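Local atomic coordinates of ThermoDBP-single stranded DNA binding protein (Thermoproteus tenax, PDB entry 3TEK), a protein that binds single-stranded DNA and, in the Thermoproteales, takes the place of the canonical single-stranded DNA-binding protein. Residues 10-16 and 27-33; 37-41 and 96-101; 115-121 and 137-143. One frame throughout, in Å; residues are numbered along the deposited sequence.

Interaction 1: residues 10-16 and 27-33; sequences RGEVRSE and LIRWNTG
Arg14 and Arg29 face each other as one antiparallel hydrogen-bonded pair of the beta hairpin formed by strands 13-20 and 23-31, the first two strands of a four-stranded antiparallel sheet. Backbone bonds hold the hairpin together. Arg14 N gives to Arg29 O and Arg29 N to Arg14 O, the latter at 2.7 Å; the Glu16 and Leu27 pair repeats the exchange, and Asn31 N reaches Glu12 O at 2.8 Å with an almost straight N-H...O of 174°. Val13 with Trp30 and Ser15 with Ile28 are the non-hydrogen-bonded pairs. Their side chains turn to the face covered by helix 52-68, where Val13 CG1 lies 3.9 Å from Ile28 CG2 and Ser15 OG bonds to Gln67. The other face carries the charges, with Leu27 beside Glu16. Arg29, extended from CG to NE, runs across one face of the Arg14 guanidinium, its CD over the centre, 3.8 Å from Arg14 CZ; a water in that guanidinium's plane accepts from Arg14 NE and bonds weakly to Glu12 OE1 and Arg29 O. Arg29 continues to a salt bridge with Glu16: NH2 approaches OE2 on the anti side but out of the carboxylate plane, the two planes 78° apart. Its 2.5 Å is unusually short and doubtful as an exact length; the NH1 bond is weak. Gly11 CA makes a CA-H...O contact with Asn31 O at 3.2 Å, while Gly11 N is buried with no partner. Asn31 closes an Asx turn, its OD1 taking the N-H of Gly33 at 2.8 Å from above the amide plane.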
loop_
_atom_site.group_PDB
_atom_site.type_symbol
_atom_site.label_atom_id
_atom_site.label_comp_id
_atom_site.label_asym_id
_atom_site.label_seq_id
_atom_site.Cartn_x
_atom_site.Cartn_y
_atom_site.Cartn_z
ATOM N N ARG A 10 3.942 -3.109 -13.081
ATOM C CA ARG A 10 2.894 -2.030 -12.999
ATOM C C ARG A 10 3.255 -0.933 -11.963
ATOM O O ARG A 10 4.168 -0.122 -12.187
ATOM C CB ARG A 10 1.516 -2.642 -12.700
ATOM C CG ARG A 10 0.779 -3.181 -13.927
ATOM C CD ARG A 10 0.160 -2.054 -14.761
ATOM N NE ARG A 10 -0.643 -2.560 -15.882
ATOM C CZ ARG A 10 -0.178 -2.857 -17.099
ATOM N NH1 ARG A 10 1.111 -2.709 -17.403
ATOM N NH2 ARG A 10 -1.013 -3.318 -18.025
ATOM N N GLY A 11 2.539 -0.896 -10.839
ATOM C CA GLY A 11 2.778 0.111 -9.802
ATOM C C GLY A 11 1.764 1.255 -9.897
ATOM O O GLY A 11 2.121 2.446 -9.875
ATOM N N GLU A 12 0.488 0.891 -9.990
ATOM C CA GLU A 12 -0.590 1.833 -10.353
ATOM C C GLU A 12 -1.298 2.332 -9.089
ATOM O O GLU A 12 -1.432 1.560 -8.130
ATOM C CB GLU A 12 -1.632 1.134 -11.220
ATOM C CG GLU A 12 -2.747 2.005 -11.765
ATOM C CD GLU A 12 -3.929 1.190 -12.266
ATOM O OE1 GLU A 12 -4.041 -0.007 -11.903
ATOM O OE2 GLU A 12 -4.753 1.750 -13.023
ATOM N N VAL A 13 -1.705 3.595 -9.099
ATOM C CA VAL A 13 -2.458 4.175 -8.013
ATOM C C VAL A 13 -3.682 4.861 -8.580
ATOM O O VAL A 13 -3.564 5.652 -9.509
ATOM C CB VAL A 13 -1.637 5.221 -7.235
ATOM C CG1 VAL A 13 -2.442 5.726 -6.024
ATOM C CG2 VAL A 13 -0.310 4.639 -6.782
ATOM N N ARG A 14 -4.854 4.528 -8.045
ATOM C CA ARG A 14 -6.089 5.237 -8.380
ATOM C C ARG A 14 -6.772 5.682 -7.080
ATOM O O ARG A 14 -6.661 4.998 -6.075
ATOM C CB ARG A 14 -7.035 4.310 -9.153
ATOM C CG ARG A 14 -6.495 3.744 -10.464
ATOM C CD ARG A 14 -7.415 2.624 -11.008
ATOM N NE ARG A 14 -7.249 1.352 -10.279
ATOM C CZ ARG A 14 -8.107 0.325 -10.324
ATOM N NH1 ARG A 14 -9.230 0.381 -11.051
ATOM N NH2 ARG A 14 -7.849 -0.768 -9.617
ATOM N N SER A 15 -7.486 6.810 -7.120
ATOM C CA SER A 15 -8.195 7.314 -5.955
ATOM C C SER A 15 -9.530 8.006 -6.262
ATOM O O SER A 15 -9.836 8.383 -7.394
ATOM C CB SER A 15 -7.297 8.265 -5.181
ATOM O OG SER A 15 -6.985 9.412 -5.940
ATOM N N GLU A 16 -10.335 8.155 -5.227
ATOM C CA GLU A 16 -11.527 8.994 -5.291
ATOM C C GLU A 16 -11.911 9.438 -3.893
ATOM O O GLU A 16 -11.461 8.868 -2.888
ATOM C CB GLU A 16 -12.696 8.264 -5.959
ATOM C CG GLU A 16 -13.169 6.991 -5.270
ATOM C CD GLU A 16 -14.152 6.230 -6.139
ATOM O OE1 GLU A 16 -15.315 6.674 -6.265
ATOM O OE2 GLU A 16 -13.749 5.199 -6.717
ATOM N N LEU A 27 -10.404 7.165 -0.829
ATOM C CA LEU A 27 -10.297 5.745 -1.186
ATOM C C LEU A 27 -9.142 5.561 -2.165
ATOM O O LEU A 27 -9.131 6.179 -3.220
ATOM C CB LEU A 27 -11.600 5.249 -1.797
ATOM C CG LEU A 27 -11.682 3.799 -2.267
ATOM C CD1 LEU A 27 -11.319 2.815 -1.165
ATOM C CD2 LEU A 27 -13.071 3.522 -2.765
ATOM N N ILE A 28 -8.165 4.729 -1.807
ATOM C CA ILE A 28 -7.009 4.529 -2.649
ATOM C C ILE A 28 -6.928 3.066 -3.090
ATOM O O ILE A 28 -6.955 2.146 -2.269
ATOM C CB ILE A 28 -5.726 4.897 -1.939
ATOM C CG1 ILE A 28 -5.773 6.351 -1.448
ATOM C CG2 ILE A 28 -4.525 4.676 -2.856
ATOM C CD1 ILE A 28 -4.524 6.755 -0.766
ATOM N N ARG A 29 -6.828 2.876 -4.402
ATOM C CA ARG A 29 -6.586 1.578 -4.989
ATOM C C ARG A 29 -5.125 1.548 -5.372
ATOM O O ARG A 29 -4.685 2.351 -6.188
ATOM C CB ARG A 29 -7.462 1.363 -6.225
ATOM C CG ARG A 29 -8.950 1.324 -5.901
ATOM C CD ARG A 29 -9.846 1.350 -7.127
ATOM N NE ARG A 29 -11.227 1.612 -6.709
ATOM C CZ ARG A 29 -11.988 2.650 -7.071
ATOM N NH1 ARG A 29 -11.553 3.573 -7.927
ATOM N NH2 ARG A 29 -13.227 2.744 -6.588
ATOM N N TRP A 30 -4.381 0.609 -4.795
ATOM C CA TRP A 30 -2.936 0.602 -4.922
ATOM C C TRP A 30 -2.416 -0.750 -5.395
ATOM O O TRP A 30 -2.662 -1.766 -4.763
ATOM C CB TRP A 30 -2.334 0.991 -3.568
ATOM C CG TRP A 30 -0.844 0.886 -3.458
ATOM C CD1 TRP A 30 0.074 1.235 -4.397
ATOM C CD2 TRP A 30 -0.103 0.402 -2.332
ATOM N NE1 TRP A 30 1.339 1.005 -3.932
ATOM C CE2 TRP A 30 1.266 0.487 -2.669
ATOM C CE3 TRP A 30 -0.460 -0.112 -1.088
ATOM C CZ2 TRP A 30 2.283 0.093 -1.795
ATOM C CZ3 TRP A 30 0.552 -0.505 -0.218
ATOM C CH2 TRP A 30 1.910 -0.393 -0.578
ATOM N N ASN A 31 -1.729 -0.763 -6.528
ATOM C CA ASN A 31 -1.018 -1.967 -6.968
ATOM C C ASN A 31 0.457 -1.746 -6.786
ATOM O O ASN A 31 0.988 -0.772 -7.255
ATOM C CB ASN A 31 -1.319 -2.329 -8.431
ATOM C CG ASN A 31 -0.740 -3.722 -8.848
ATOM O OD1 ASN A 31 0.287 -4.181 -8.324
ATOM N ND2 ASN A 31 -1.408 -4.384 -9.796
ATOM N N THR A 32 1.113 -2.683 -6.106
ATOM C CA THR A 32 2.528 -2.566 -5.764
ATOM C C THR A 32 3.419 -2.573 -6.977
ATOM O O THR A 32 4.549 -2.073 -6.937
ATOM C CB THR A 32 2.998 -3.781 -4.925
ATOM O OG1 THR A 32 2.872 -4.982 -5.703
ATOM C CG2 THR A 32 2.170 -3.896 -3.645
ATOM N N GLY A 33 2.925 -3.201 -8.037
ATOM C CA GLY A 33 3.730 -3.514 -9.178
ATOM C C GLY A 33 4.385 -4.853 -9.003
ATOM O O GLY A 33 4.317 -5.497 -7.933
HETATM O O HOH W 1 -4.767 0.357 -8.885
#

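Interaction 2: residues 37-41 and 96-101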
loop_
_atom_site.group_PDB
_atom_site.type_symbol
_atom_site.label_atom_id
_atom_site.label_comp_id
_atom_site.label_asym_id
_atom_site.label_seq_id
_atom_site.Cartn_x
_atom_site.Cartn_y
_atom_site.Cartn_z
ATOM N N ALA A 37 9.324 -10.598 -2.680
ATOM C CA ALA A 37 9.234 -10.436 -1.216
ATOM C C ALA A 37 10.425 -9.674 -0.640
ATOM O O ALA A 37 10.253 -8.741 0.138
ATOM C CB ALA A 37 9.094 -11.790 -0.513
ATOM N N GLY A 38 11.632 -10.063 -1.041
ATOM C CA GLY A 38 12.834 -9.360 -0.637
ATOM C C GLY A 38 12.790 -7.865 -0.956
ATOM O O GLY A 38 13.176 -7.037 -0.124
ATOM N N ARG A 39 12.354 -7.514 -2.162
ATOM C CA ARG A 39 12.310 -6.103 -2.582
ATOM C C ARG A 39 11.252 -5.339 -1.833
ATOM O O ARG A 39 11.477 -4.225 -1.376
ATOM C CB ARG A 39 11.993 -5.969 -4.070
ATOM C CG ARG A 39 13.088 -6.419 -5.021
ATOM C CD ARG A 39 12.682 -6.125 -6.481
ATOM N NE ARG A 39 12.093 -4.791 -6.664
ATOM C CZ ARG A 39 12.762 -3.639 -6.667
ATOM N NH1 ARG A 39 14.083 -3.604 -6.495
ATOM N NH2 ARG A 39 12.098 -2.500 -6.845
ATOM N N LEU A 40 10.081 -5.947 -1.723
ATOM C CA LEU A 40 8.921 -5.247 -1.191
ATOM C C LEU A 40 8.936 -5.184 0.338
ATOM O O LEU A 40 8.698 -4.119 0.920
ATOM C CB LEU A 40 7.626 -5.906 -1.671
ATOM C CG LEU A 40 6.331 -5.269 -1.139
ATOM C CD1 LEU A 40 6.123 -3.817 -1.614
ATOM C CD2 LEU A 40 5.163 -6.199 -1.510
ATOM N N PHE A 41 9.181 -6.329 0.965
ATOM C CA PHE A 41 9.069 -6.468 2.422
ATOM C C PHE A 41 10.411 -6.575 3.131
ATOM O O PHE A 41 10.452 -6.462 4.351
ATOM C CB PHE A 41 8.260 -7.713 2.814
ATOM C CG PHE A 41 6.825 -7.705 2.367
ATOM C CD1 PHE A 41 5.965 -6.677 2.727
ATOM C CD2 PHE A 41 6.325 -8.757 1.598
ATOM C CE1 PHE A 41 4.625 -6.698 2.314
ATOM C CE2 PHE A 41 5.004 -8.792 1.189
ATOM C CZ PHE A 41 4.148 -7.755 1.541
ATOM N N LEU A 96 -0.135 -6.720 5.856
ATOM C CA LEU A 96 0.095 -7.219 4.494
ATOM C C LEU A 96 1.179 -8.281 4.439
ATOM O O LEU A 96 1.032 -9.266 3.734
ATOM C CB LEU A 96 0.475 -6.115 3.533
ATOM C CG LEU A 96 -0.655 -5.543 2.657
ATOM C CD1 LEU A 96 -0.192 -4.230 2.033
ATOM C CD2 LEU A 96 -1.132 -6.541 1.573
ATOM N N LYS A 97 2.264 -8.047 5.166
ATOM C CA LYS A 97 3.371 -8.984 5.228
ATOM C C LYS A 97 2.903 -10.293 5.822
ATOM O O LYS A 97 3.249 -11.367 5.320
ATOM C CB LYS A 97 4.491 -8.397 6.073
ATOM C CG LYS A 97 5.790 -9.151 6.089
ATOM C CD LYS A 97 6.838 -8.304 6.814
ATOM C CE LYS A 97 8.083 -9.083 7.204
ATOM N NZ LYS A 97 8.842 -8.333 8.266
ATOM N N LYS A 98 2.108 -10.205 6.889
ATOM C CA LYS A 98 1.556 -11.397 7.534
ATOM C C LYS A 98 0.622 -12.167 6.581
ATOM O O LYS A 98 0.693 -13.386 6.436
ATOM C CB LYS A 98 0.793 -11.000 8.801
ATOM C CG LYS A 98 0.405 -12.201 9.678
ATOM C CD LYS A 98 -0.042 -11.794 11.097
ATOM C CE LYS A 98 -1.558 -11.872 11.295
ATOM N NZ LYS A 98 -1.956 -11.842 12.750
ATOM N N TRP A 99 -0.287 -11.443 5.963
ATOM C CA TRP A 99 -1.129 -12.026 4.940
ATOM C C TRP A 99 -0.293 -12.742 3.847
ATOM O O TRP A 99 -0.645 -13.854 3.448
ATOM C CB TRP A 99 -2.031 -10.957 4.316
ATOM C CG TRP A 99 -2.741 -11.468 3.152
ATOM C CD1 TRP A 99 -3.859 -12.241 3.160
ATOM C CD2 TRP A 99 -2.371 -11.294 1.779
ATOM N NE1 TRP A 99 -4.217 -12.558 1.867
ATOM C CE2 TRP A 99 -3.321 -11.992 1.000
ATOM C CE3 TRP A 99 -1.336 -10.615 1.138
ATOM C CZ2 TRP A 99 -3.273 -12.024 -0.409
ATOM C CZ3 TRP A 99 -1.289 -10.625 -0.254
ATOM C CH2 TRP A 99 -2.244 -11.340 -1.012
ATOM N N PHE A 100 0.796 -12.117 3.386
ATOM C CA PHE A 100 1.589 -12.692 2.280
ATOM C C PHE A 100 2.268 -13.972 2.698
ATOM O O PHE A 100 2.192 -14.969 2.019
ATOM C CB PHE A 100 2.665 -11.741 1.793
ATOM C CG PHE A 100 3.510 -12.320 0.696
ATOM C CD1 PHE A 100 3.030 -12.378 -0.604
ATOM C CD2 PHE A 100 4.752 -12.850 0.972
ATOM C CE1 PHE A 100 3.812 -12.927 -1.644
ATOM C CE2 PHE A 100 5.553 -13.418 -0.047
ATOM C CZ PHE A 100 5.083 -13.458 -1.359
ATOM N N PHE A 101 2.929 -13.943 3.842
ATOM C CA PHE A 101 3.690 -15.092 4.268
ATOM C C PHE A 101 2.834 -16.181 4.849
ATOM O O PHE A 101 3.128 -17.343 4.645
ATOM C CB PHE A 101 4.791 -14.689 5.235
ATOM C CG PHE A 101 5.931 -14.020 4.564
ATOM C CD1 PHE A 101 6.816 -14.760 3.792
ATOM C CD2 PHE A 101 6.110 -12.639 4.669
ATOM C CE1 PHE A 101 7.869 -14.151 3.139
ATOM C CE2 PHE A 101 7.176 -12.020 4.040
ATOM C CZ PHE A 101 8.054 -12.770 3.260
#
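Phe41 points its ring from helix 37-41 into helix 83-108, a knob seated among Leu96, Lys97, Phe100 and Phe101. The two short segments run nearly antiparallel, their axes 12.0 Å apart, and the gap is filled mainly by aromatic rings. Lys97 lies over one face of the Phe41 ring: its CA is 4.1 Å from the ring centroid and 19° off the normal, a CH-pi contact. With CG anti to the backbone N (chi1 -172°) the Lys97 chain runs back along the ring, antiparallel to the Phe41 side chain, and CB and CG are the side-chain atoms that touch it. Leu40 CD2 covers the other face of the ring, toward the rim, and sandwiches it. Phe41 and Phe100 meet obliquely, planes at 46°, with Phe41 CE2 3.8 Å from Phe100 CB. Phe101 CE2 is 4.2 Å from Phe41 CD2. The Phe101 ring also carries Phe100 CD2 centrally over one face. One turn before Phe41, the methyl of Ala37 touches both rings, CB being 3.9 Å from Phe100 CE2 and 4.0 Å from Phe101 CZ. On the inner side, Phe100 goes on to meet the ring of Phe116, and Leu96 reaches Phe52, so the knob borders the core between helices and sheet. No hydrogen bond or salt bridge crosses between the segments: the contact depends on apolar and aromatic surfaces, probably through the exclusion of water.

Interaction 3: residues 115-121 and 137-143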
loop_
_atom_site.group_PDB
_atom_site.type_symbol
_atom_site.label_atom_id
_atom_site.label_comp_id
_atom_site.label_asym_id
_atom_site.label_seq_id
_atom_site.Cartn_x
_atom_site.Cartn_y
_atom_site.Cartn_z
ATOM N N ILE A 115 7.984 -14.056 -8.130
ATOM C CA ILE A 115 7.592 -12.693 -8.465
ATOM C C ILE A 115 6.082 -12.593 -8.396
ATOM O O ILE A 115 5.389 -13.588 -8.596
ATOM C CB ILE A 115 8.094 -12.303 -9.854
ATOM C CG1 ILE A 115 9.604 -12.335 -9.860
ATOM C CG2 ILE A 115 7.692 -10.895 -10.200
ATOM C CD1 ILE A 115 10.221 -11.422 -8.845
ATOM N N PHE A 116 5.583 -11.389 -8.103
ATOM C CA PHE A 116 4.151 -11.159 -7.888
ATOM C C PHE A 116 3.787 -9.670 -7.860
ATOM O O PHE A 116 4.664 -8.798 -7.772
ATOM C CB PHE A 116 3.700 -11.796 -6.564
ATOM C CG PHE A 116 4.408 -11.259 -5.363
ATOM C CD1 PHE A 116 3.995 -10.058 -4.760
ATOM C CD2 PHE A 116 5.501 -11.924 -4.834
ATOM C CE1 PHE A 116 4.674 -9.547 -3.646
ATOM C CE2 PHE A 116 6.198 -11.419 -3.733
ATOM C CZ PHE A 116 5.786 -10.247 -3.130
ATOM N N MET A 117 2.509 -9.380 -7.850
ATOM C CA MET A 117 2.064 -8.069 -7.478
ATOM C C MET A 117 0.828 -8.133 -6.599
ATOM O O MET A 117 0.023 -9.020 -6.719
ATOM C CB MET A 117 1.833 -7.203 -8.696
ATOM C CG MET A 117 1.032 -7.830 -9.733
ATOM S SD MET A 117 1.037 -6.905 -11.249
ATOM C CE MET A 117 0.121 -8.010 -12.232
ATOM N N ILE A 118 0.704 -7.200 -5.692
ATOM C CA ILE A 118 -0.435 -7.172 -4.820
ATOM C C ILE A 118 -1.254 -5.953 -5.141
ATOM O O ILE A 118 -0.731 -4.891 -5.282
ATOM C CB ILE A 118 0.019 -7.102 -3.388
ATOM C CG1 ILE A 118 0.781 -8.365 -3.056
ATOM C CG2 ILE A 118 -1.133 -6.941 -2.450
ATOM C CD1 ILE A 118 1.558 -8.286 -1.838
ATOM N N SER A 119 -2.547 -6.124 -5.276
ATOM C CA SER A 119 -3.430 -4.982 -5.361
ATOM C C SER A 119 -4.303 -4.990 -4.109
ATOM O O SER A 119 -4.815 -6.047 -3.677
ATOM C CB SER A 119 -4.313 -5.031 -6.590
ATOM O OG SER A 119 -5.232 -6.091 -6.458
ATOM N N THR A 120 -4.468 -3.818 -3.532
ATOM C CA THR A 120 -5.307 -3.692 -2.350
ATOM C C THR A 120 -5.985 -2.333 -2.329
ATOM O O THR A 120 -5.753 -1.495 -3.204
ATOM C CB THR A 120 -4.500 -3.951 -1.070
ATOM O OG1 THR A 120 -5.411 -4.071 0.052
ATOM C CG2 THR A 120 -3.446 -2.850 -0.866
ATOM N N GLU A 121 -6.875 -2.148 -1.372
ATOM C CA GLU A 121 -7.574 -0.884 -1.195
ATOM C C GLU A 121 -7.358 -0.354 0.203
ATOM O O GLU A 121 -7.351 -1.122 1.165
ATOM C CB GLU A 121 -9.065 -1.061 -1.397
ATOM C CG GLU A 121 -9.463 -1.425 -2.793
ATOM C CD GLU A 121 -10.949 -1.142 -3.066
ATOM O OE1 GLU A 121 -11.702 -0.699 -2.150
ATOM O OE2 GLU A 121 -11.343 -1.366 -4.214
ATOM N N LYS A 137 -10.504 -6.599 -0.010
ATOM C CA LYS A 137 -10.157 -6.361 -1.425
ATOM C C LYS A 137 -8.686 -6.665 -1.820
ATOM O O LYS A 137 -8.237 -6.295 -2.892
ATOM C CB LYS A 137 -10.527 -4.923 -1.794
ATOM C CG LYS A 137 -11.996 -4.598 -1.580
ATOM C CD LYS A 137 -12.893 -5.440 -2.487
ATOM C CE LYS A 137 -14.143 -4.683 -2.864
ATOM N NZ LYS A 137 -14.755 -5.275 -4.087
ATOM N N THR A 138 -7.934 -7.337 -0.970
ATOM C CA THR A 138 -6.539 -7.592 -1.275
ATOM C C THR A 138 -6.438 -8.761 -2.248
ATOM O O THR A 138 -7.056 -9.787 -2.016
ATOM C CB THR A 138 -5.754 -7.914 0.001
ATOM O OG1 THR A 138 -5.887 -6.819 0.916
ATOM C CG2 THR A 138 -4.276 -8.125 -0.308
ATOM N N GLN A 139 -5.674 -8.619 -3.327
ATOM C CA GLN A 139 -5.468 -9.739 -4.271
ATOM C C GLN A 139 -4.047 -9.846 -4.753
ATOM O O GLN A 139 -3.324 -8.858 -4.825
ATOM C CB GLN A 139 -6.390 -9.603 -5.470
ATOM C CG GLN A 139 -7.783 -10.173 -5.197
ATOM C CD GLN A 139 -8.860 -9.341 -5.802
ATOM O OE1 GLN A 139 -8.784 -8.993 -6.981
ATOM N NE2 GLN A 139 -9.878 -8.994 -4.998
ATOM N N LEU A 140 -3.663 -11.078 -5.056
ATOM C CA LEU A 140 -2.337 -11.397 -5.530
ATOM C C LEU A 140 -2.404 -11.935 -6.937
ATOM O O LEU A 140 -3.213 -12.828 -7.255
ATOM C CB LEU A 140 -1.716 -12.472 -4.656
ATOM C CG LEU A 140 -0.245 -12.752 -4.919
ATOM C CD1 LEU A 140 0.600 -11.741 -4.173
ATOM C CD2 LEU A 140 0.105 -14.210 -4.538
ATOM N N ILE A 141 -1.552 -11.397 -7.787
ATOM C CA ILE A 141 -1.255 -12.036 -9.044
ATOM C C ILE A 141 0.196 -12.466 -8.941
ATOM O O ILE A 141 1.037 -11.693 -8.478
ATOM C CB ILE A 141 -1.455 -11.103 -10.232
ATOM C CG1 ILE A 141 -2.947 -10.830 -10.427
ATOM C CG2 ILE A 141 -0.883 -11.762 -11.528
ATOM C CD1 ILE A 141 -3.700 -12.034 -11.086
ATOM N N TYR A 142 0.475 -13.704 -9.341
ATOM C CA TYR A 142 1.805 -14.296 -9.139
ATOM C C TYR A 142 2.251 -15.051 -10.390
ATOM O O TYR A 142 1.440 -15.375 -11.237
ATOM C CB TYR A 142 1.812 -15.213 -7.908
ATOM C CG TYR A 142 0.918 -16.426 -8.007
ATOM C CD1 TYR A 142 1.437 -17.671 -8.367
ATOM C CD2 TYR A 142 -0.443 -16.341 -7.734
ATOM C CE1 TYR A 142 0.611 -18.791 -8.454
ATOM C CE2 TYR A 142 -1.280 -17.470 -7.818
ATOM C CZ TYR A 142 -0.741 -18.685 -8.179
ATOM O OH TYR A 142 -1.541 -19.794 -8.262
ATOM N N TRP A 143 3.545 -15.300 -10.502
ATOM C CA TRP A 143 4.105 -15.917 -11.702
ATOM C C TRP A 143 4.439 -17.393 -11.428
ATOM O O TRP A 143 5.025 -17.714 -10.416
ATOM C CB TRP A 143 5.320 -15.141 -12.167
ATOM C CG TRP A 143 4.984 -13.961 -13.085
ATOM C CD1 TRP A 143 5.220 -13.880 -14.431
ATOM C CD2 TRP A 143 4.378 -12.714 -12.716
ATOM N NE1 TRP A 143 4.795 -12.663 -14.926
ATOM C CE2 TRP A 143 4.273 -11.930 -13.895
ATOM C CE3 TRP A 143 3.935 -12.179 -11.512
ATOM C CZ2 TRP A 143 3.714 -10.646 -13.900
ATOM C CZ3 TRP A 143 3.378 -10.895 -11.517
ATOM C CH2 TRP A 143 3.284 -10.144 -12.711
#
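Leu140 CD1 touches both Ile118 CG1 (3.6 Å) and Phe116 CD1 (3.8 Å), on the face of the sheet that turns to helix 83-108. Trp99 of that helix covers Ile118 and Leu140, and the Phe116 ring leads away from the strand pair to meet Phe100. On the other face Met117 and Ile141 run alongside each other. Met117 has CG between its backbone N and carbonyl carbon (chi1 49°) and is extended beyond, which carries CE to Trp143 CH2 at 3.8 Å and to Ile141 CG2 at nearly the same distance. The indole of Trp143 folds back across the strands: its six-membered ring brings CZ3 edge-on to Phe116 CA at 3.7 Å, while Ile115 CG2 lies over one face toward the rim. Backbone bonds run through both hydrogen-bonded pairs, Met117 with Ile141 and Ser119 with Gln139, the shortest from Gln139 N to Ser119 O at 2.7 Å. A tilted bond from Trp143 N to Ile115 O, 3.2 Å, ends the series. At the polar edge Thr120 OG1 is 2.9 Å from Thr138 OG1; Thr120 OG1 is bonded to Trp133 NE1 and Thr138 OG1 to Arg135 O. Past them the aliphatic parts of Glu121 and Lys137 pack together, and Glu121 OE1 binds Asn134. This is the antiparallel beta hairpin of strands 116-124 and 131-142, which completes one side of the four-stranded sheet.

Interactions 1 and 3 are the two hairpins of one sheet, joined where strand 23-31 pairs with 116-124: Trp30 bonds to Thr120 and Thr32 to Ile118. Interaction 2, by contrast, is helix on helix, linked to interaction 3 through Phe100 on Phe116 and Trp99 on Leu140; it adjoins interaction 1 only along the sequence. Backbone bonds carry both hairpins, whereas apolar and aromatic contacts carry the helix pair, with no hydrogen bond across it. Each contact has a buried side toward the helix-sheet interior (Trp30 and Ile28; Phe41 and Phe100; Phe116 and Ile118) and a more exposed one (charged Arg14 and Glu12; Phe101; apolar Ile141 and Trp143).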